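NS1 (PDB 4KW3) probably nicks one DNA strand at the viral replication origin, this chain being the N-terminal origin-recognition and nuclease domain of a larger initiator that probably also acts as a helicase. Local coordinates at residues A[107-111]-A[112-116]; A[221-225]-A[226-230]. All blocks are in the same frame, centred on the assembly; numbering follows the deposited sequence.

Interaction 1: A[107-111]-A[112-116]; sequences SELGE and KNLHC
Ser107 faces Cys116 across two antiparallel strands, in a non-hydrogen-bonded pair where Ser107 CB rests 3.7 Å from Cys116 SG. The serine hydroxyl is engaged elsewhere, bonded to the carbonyl of Gly75, while both side chains pack against helix 74-94.

Glu108 and His115 form the next pair and project from the other surface of the sheet. Their backbones bond twice, Glu108 N to His115 O at 2.8 Å and His115 N to Glu108 O at 3.0 Å. The two side chains then run next to each other in the same direction. With CG anti to the backbone N (chi1 160°) and the chain extended beyond it, the glutamate brings its carboxylate to the edge of the imidazole, the planes standing 78° apart. Glu108 OE1 lies in the ring plane, 3.2 Å from His115 NE2, and also forms a salt bridge with Lys215 NZ.

Leu109 returns to the surface of Ser107, and its CD1 touches Leu114 CD1 at 3.8 Å, Trp27 packing on both leucines. Gly110 N bonds to Asn113 O at 2.8 Å and so closes the bend through Glu111 and Lys112.

This is a beta hairpin with a short connection, residues 110-113, carrying a paired acid and histidine. Together with His117, whose ring meets that of His115 edge-to-face, Glu108 and His115 are the predicted divalent-metal ligands of a rolling-circle HUH nuclease site, and His115 opens its RCR-2 motif.

Interaction 2: A[221-225]-A[226-230]; sequences SYSKP and DVCTS
The backbone passes from the extended residues Ser223 and Lys224 directly into a single short helical turn, with Lys224 at the N-cap position and Pro225 opening the helix. Lys224 O accepts two bonds. Cys228 N approaches it in the carbonyl plane at 3.0 Å, whereas Val227 N, at 2.9 Å, sits well above that plane. The next carbonyl, Pro225 O, takes a weak bond from Thr229 N and a second from the threonine hydroxyl, Thr229 OG1 lying 2.9 Å away. The hydroxyl reaches this carbonyl because OG1 is anti to the threonine's own carbonyl carbon (chi1 -52°), which turns it back over the turn.

On the flank of the helix, Ser223 OG comes within 3.5 Å of Cys228 SG and also touches CB and CG1 of Val227. Asp226 curls back toward the start of the helix, so that its OD1 lies 3.2 Å from Lys224 CB; this is contact with the aliphatic root of the lysine. Outside the two segments, Arg217 NE bonds to Cys228 O, and Pro225 and Thr229 both pack on Asn216 of strand 216-217. A short helix of one turn with proline as its first residue, a position that proline favours, here lies in the connection between strands 216-217 and 241-247 of the nuclease domain.

Interaction 1 precedes interaction 2 along the chain, and their centres lie about 15 Å apart within the same nuclease domain. The hairpin of interaction 1 belongs to strands 101-109 and 114-122 of the main sheet. The centre of interaction 1 lies about 8 Å, and that of the more peripheral interaction 2 about 17 Å, from the centre of the chain. They nevertheless touch, Leu109 CD2 packing 3.6 Å from Ser221 N, and Lys28 bonds to both Gly110 O and Ser221 OG; these contacts set the segment 221-225 beside the predicted metal-site hairpin. Between them in sequence comes helix 204-212, which carries the predicted nucleophile Tyr211 at the start of the RCR-3 motif.

Interaction 1: A[107-111]-A[112-116]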
loop_
_atom_site.group_PDB
_atom_site.type_symbol
_atom_site.label_atom_id
_atom_site.label_comp_id
_atom_site.label_asym_id
_atom_site.label_seq_id
_atom_site.Cartn_x
_atom_site.Cartn_y
_atom_site.Cartn_z
ATOM N N SER A 107 -0.771 1.384 -1.253
ATOM C CA SER A 107 -1.048 0.169 -2.018
ATOM C C SER A 107 -1.502 0.514 -3.441
ATOM O O SER A 107 -2.125 1.540 -3.666
ATOM C CB SER A 107 -2.107 -0.666 -1.306
ATOM O OG SER A 107 -3.256 0.114 -1.026
ATOM N N GLU A 108 -1.173 -0.345 -4.397
ATOM C CA GLU A 108 -1.484 -0.095 -5.792
ATOM C C GLU A 108 -1.805 -1.395 -6.506
ATOM O O GLU A 108 -1.068 -2.364 -6.402
ATOM C CB GLU A 108 -0.321 0.609 -6.486
ATOM C CG GLU A 108 -0.303 0.498 -8.020
ATOM C CD GLU A 108 0.878 1.243 -8.657
ATOM O OE1 GLU A 108 1.620 1.935 -7.925
ATOM O OE2 GLU A 108 1.074 1.134 -9.890
ATOM N N LEU A 109 -2.909 -1.404 -7.239
ATOM C CA LEU A 109 -3.242 -2.527 -8.093
ATOM C C LEU A 109 -2.560 -2.274 -9.416
ATOM O O LEU A 109 -3.112 -1.593 -10.280
ATOM C CB LEU A 109 -4.751 -2.576 -8.307
ATOM C CG LEU A 109 -5.578 -3.218 -7.189
ATOM C CD1 LEU A 109 -5.319 -2.634 -5.824
ATOM C CD2 LEU A 109 -7.020 -3.078 -7.506
ATOM N N GLY A 110 -1.376 -2.845 -9.598
ATOM C CA GLY A 110 -0.610 -2.586 -10.800
ATOM C C GLY A 110 -1.069 -3.362 -12.028
ATOM O O GLY A 110 -1.935 -4.237 -11.952
ATOM N N GLU A 111 -0.469 -3.039 -13.168
ATOM C CA GLU A 111 -0.746 -3.747 -14.406
ATOM C C GLU A 111 -0.428 -5.221 -14.172
ATOM O O GLU A 111 -1.209 -6.103 -14.541
ATOM C CB GLU A 111 0.121 -3.176 -15.525
ATOM C CG GLU A 111 0.055 -3.933 -16.830
ATOM C CD GLU A 111 -1.282 -3.751 -17.529
ATOM O OE1 GLU A 111 -1.961 -2.737 -17.255
ATOM O OE2 GLU A 111 -1.644 -4.609 -18.365
ATOM N N LYS A 112 0.696 -5.470 -13.494
ATOM C CA LYS A 112 1.157 -6.822 -13.215
ATOM C C LYS A 112 1.059 -7.130 -11.721
ATOM O O LYS A 112 0.466 -8.139 -11.319
ATOM C CB LYS A 112 2.598 -7.009 -13.715
ATOM C CG LYS A 112 3.301 -8.276 -13.217
ATOM C CD LYS A 112 4.789 -8.297 -13.615
ATOM C CE LYS A 112 5.615 -9.288 -12.777
ATOM N NZ LYS A 112 6.914 -8.694 -12.275
ATOM N N ASN A 113 1.595 -6.245 -10.887
ATOM C CA ASN A 113 1.695 -6.562 -9.458
ATOM C C ASN A 113 0.803 -5.801 -8.525
ATOM O O ASN A 113 0.540 -4.619 -8.711
ATOM C CB ASN A 113 3.138 -6.440 -8.984
ATOM C CG ASN A 113 4.070 -7.314 -9.786
ATOM O OD1 ASN A 113 3.730 -8.452 -10.128
ATOM N ND2 ASN A 113 5.202 -6.759 -10.180
ATOM N N LEU A 114 0.346 -6.511 -7.506
ATOM C CA LEU A 114 -0.320 -5.899 -6.372
ATOM C C LEU A 114 0.757 -5.486 -5.357
ATOM O O LEU A 114 1.312 -6.324 -4.646
ATOM C CB LEU A 114 -1.296 -6.908 -5.747
ATOM C CG LEU A 114 -1.956 -6.494 -4.432
ATOM C CD1 LEU A 114 -2.747 -5.216 -4.644
ATOM C CD2 LEU A 114 -2.871 -7.606 -3.892
ATOM N N HIS A 115 1.071 -4.200 -5.285
ATOM C CA HIS A 115 2.170 -3.821 -4.412
ATOM C C HIS A 115 1.901 -2.692 -3.427
ATOM O O HIS A 115 0.934 -1.963 -3.540
ATOM C CB HIS A 115 3.466 -3.580 -5.212
ATOM C CG HIS A 115 3.331 -2.609 -6.330
ATOM N ND1 HIS A 115 3.882 -2.839 -7.571
ATOM C CD2 HIS A 115 2.756 -1.387 -6.391
ATOM C CE1 HIS A 115 3.611 -1.815 -8.363
ATOM N NE2 HIS A 115 2.937 -0.916 -7.669
ATOM N N CYS A 116 2.773 -2.579 -2.438
ATOM C CA CYS A 116 2.775 -1.420 -1.574
ATOM C C CYS A 116 4.131 -0.732 -1.650
ATOM O O CYS A 116 5.176 -1.397 -1.658
ATOM C CB CYS A 116 2.534 -1.840 -0.141
ATOM S SG CYS A 116 0.878 -2.332 0.157
#

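Interaction 2: A[221-225]-A[226-230]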
loop_
_atom_site.group_PDB
_atom_site.type_symbol
_atom_site.label_atom_id
_atom_site.label_comp_id
_atom_site.label_asym_id
_atom_site.label_seq_id
_atom_site.Cartn_x
_atom_site.Cartn_y
_atom_site.Cartn_z
ATOM N N SER A 221 -9.275 -4.643 -9.897
ATOM C CA SER A 221 -8.936 -5.026 -11.253
ATOM C C SER A 221 -10.182 -5.025 -12.138
ATOM O O SER A 221 -10.076 -4.874 -13.352
ATOM C CB SER A 221 -8.336 -6.427 -11.261
ATOM O OG SER A 221 -7.142 -6.473 -10.504
ATOM N N TYR A 222 -11.359 -5.176 -11.528
ATOM C CA TYR A 222 -12.611 -5.259 -12.278
ATOM C C TYR A 222 -13.360 -3.945 -12.221
ATOM O O TYR A 222 -14.563 -3.887 -12.459
ATOM C CB TYR A 222 -13.492 -6.401 -11.762
ATOM C CG TYR A 222 -12.732 -7.689 -11.561
ATOM C CD1 TYR A 222 -11.863 -8.168 -12.534
ATOM C CD2 TYR A 222 -12.859 -8.411 -10.389
ATOM C CE1 TYR A 222 -11.152 -9.342 -12.347
ATOM C CE2 TYR A 222 -12.158 -9.584 -10.193
ATOM C CZ TYR A 222 -11.304 -10.043 -11.172
ATOM O OH TYR A 222 -10.610 -11.214 -10.964
ATOM N N SER A 223 -12.639 -2.882 -11.913
ATOM C CA SER A 223 -13.225 -1.557 -11.915
ATOM C C SER A 223 -12.303 -0.616 -12.688
ATOM O O SER A 223 -11.262 -1.035 -13.199
ATOM C CB SER A 223 -13.440 -1.076 -10.480
ATOM O OG SER A 223 -14.201 0.115 -10.443
ATOM N N LYS A 224 -12.668 0.657 -12.742
ATOM C CA LYS A 224 -11.946 1.646 -13.537
ATOM C C LYS A 224 -11.689 2.895 -12.705
ATOM O O LYS A 224 -12.495 3.258 -11.842
ATOM C CB LYS A 224 -12.743 2.026 -14.795
ATOM C CG LYS A 224 -13.118 0.872 -15.705
ATOM C CD LYS A 224 -11.889 0.304 -16.420
ATOM C CE LYS A 224 -12.267 -0.788 -17.426
ATOM N NZ LYS A 224 -11.160 -1.097 -18.377
ATOM N N PRO A 225 -10.564 3.559 -12.966
ATOM C CA PRO A 225 -10.180 4.759 -12.229
ATOM C C PRO A 225 -11.221 5.862 -12.319
ATOM O O PRO A 225 -11.429 6.599 -11.350
ATOM C CB PRO A 225 -8.898 5.203 -12.928
ATOM C CG PRO A 225 -8.369 4.003 -13.567
ATOM C CD PRO A 225 -9.525 3.132 -13.913
ATOM N N ASP A 226 -11.847 6.005 -13.478
ATOM C CA ASP A 226 -12.858 7.051 -13.650
ATOM C C ASP A 226 -14.175 6.718 -12.905
ATOM O O ASP A 226 -15.052 7.583 -12.760
ATOM C CB ASP A 226 -13.064 7.416 -15.127
ATOM C CG ASP A 226 -13.361 6.219 -15.976
ATOM O OD1 ASP A 226 -13.061 5.090 -15.527
ATOM O OD2 ASP A 226 -13.891 6.404 -17.084
ATOM N N VAL A 227 -14.304 5.469 -12.446
ATOM C CA VAL A 227 -15.329 5.136 -11.461
ATOM C C VAL A 227 -14.871 5.477 -10.035
ATOM O O VAL A 227 -15.604 6.096 -9.265
ATOM C CB VAL A 227 -15.759 3.652 -11.534
ATOM C CG1 VAL A 227 -16.676 3.288 -10.368
ATOM C CG2 VAL A 227 -16.444 3.366 -12.848
ATOM N N CYS A 228 -13.656 5.074 -9.687
ATOM C CA CYS A 228 -13.195 5.147 -8.301
ATOM C C CYS A 228 -12.677 6.505 -7.903
ATOM O O CYS A 228 -12.403 6.731 -6.724
ATOM C CB CYS A 228 -12.112 4.103 -8.033
ATOM S SG CYS A 228 -12.567 2.416 -8.458
ATOM N N THR A 229 -12.450 7.372 -8.886
ATOM C CA THR A 229 -11.885 8.708 -8.637
ATOM C C THR A 229 -12.917 9.762 -8.919
ATOM O O THR A 229 -13.537 9.768 -9.993
ATOM C CB THR A 229 -10.637 8.990 -9.544
ATOM O OG1 THR A 229 -9.700 7.910 -9.424
ATOM C CG2 THR A 229 -9.969 10.319 -9.204
ATOM N N SER A 230 -13.115 10.655 -7.959
ATOM C CA SER A 230 -14.033 11.776 -8.159
ATOM C C SER A 230 -13.372 12.871 -8.995
ATOM O O SER A 230 -12.173 13.105 -8.893
ATOM C CB SER A 230 -14.529 12.304 -6.817
ATOM O OG SER A 230 -13.456 12.813 -6.054
#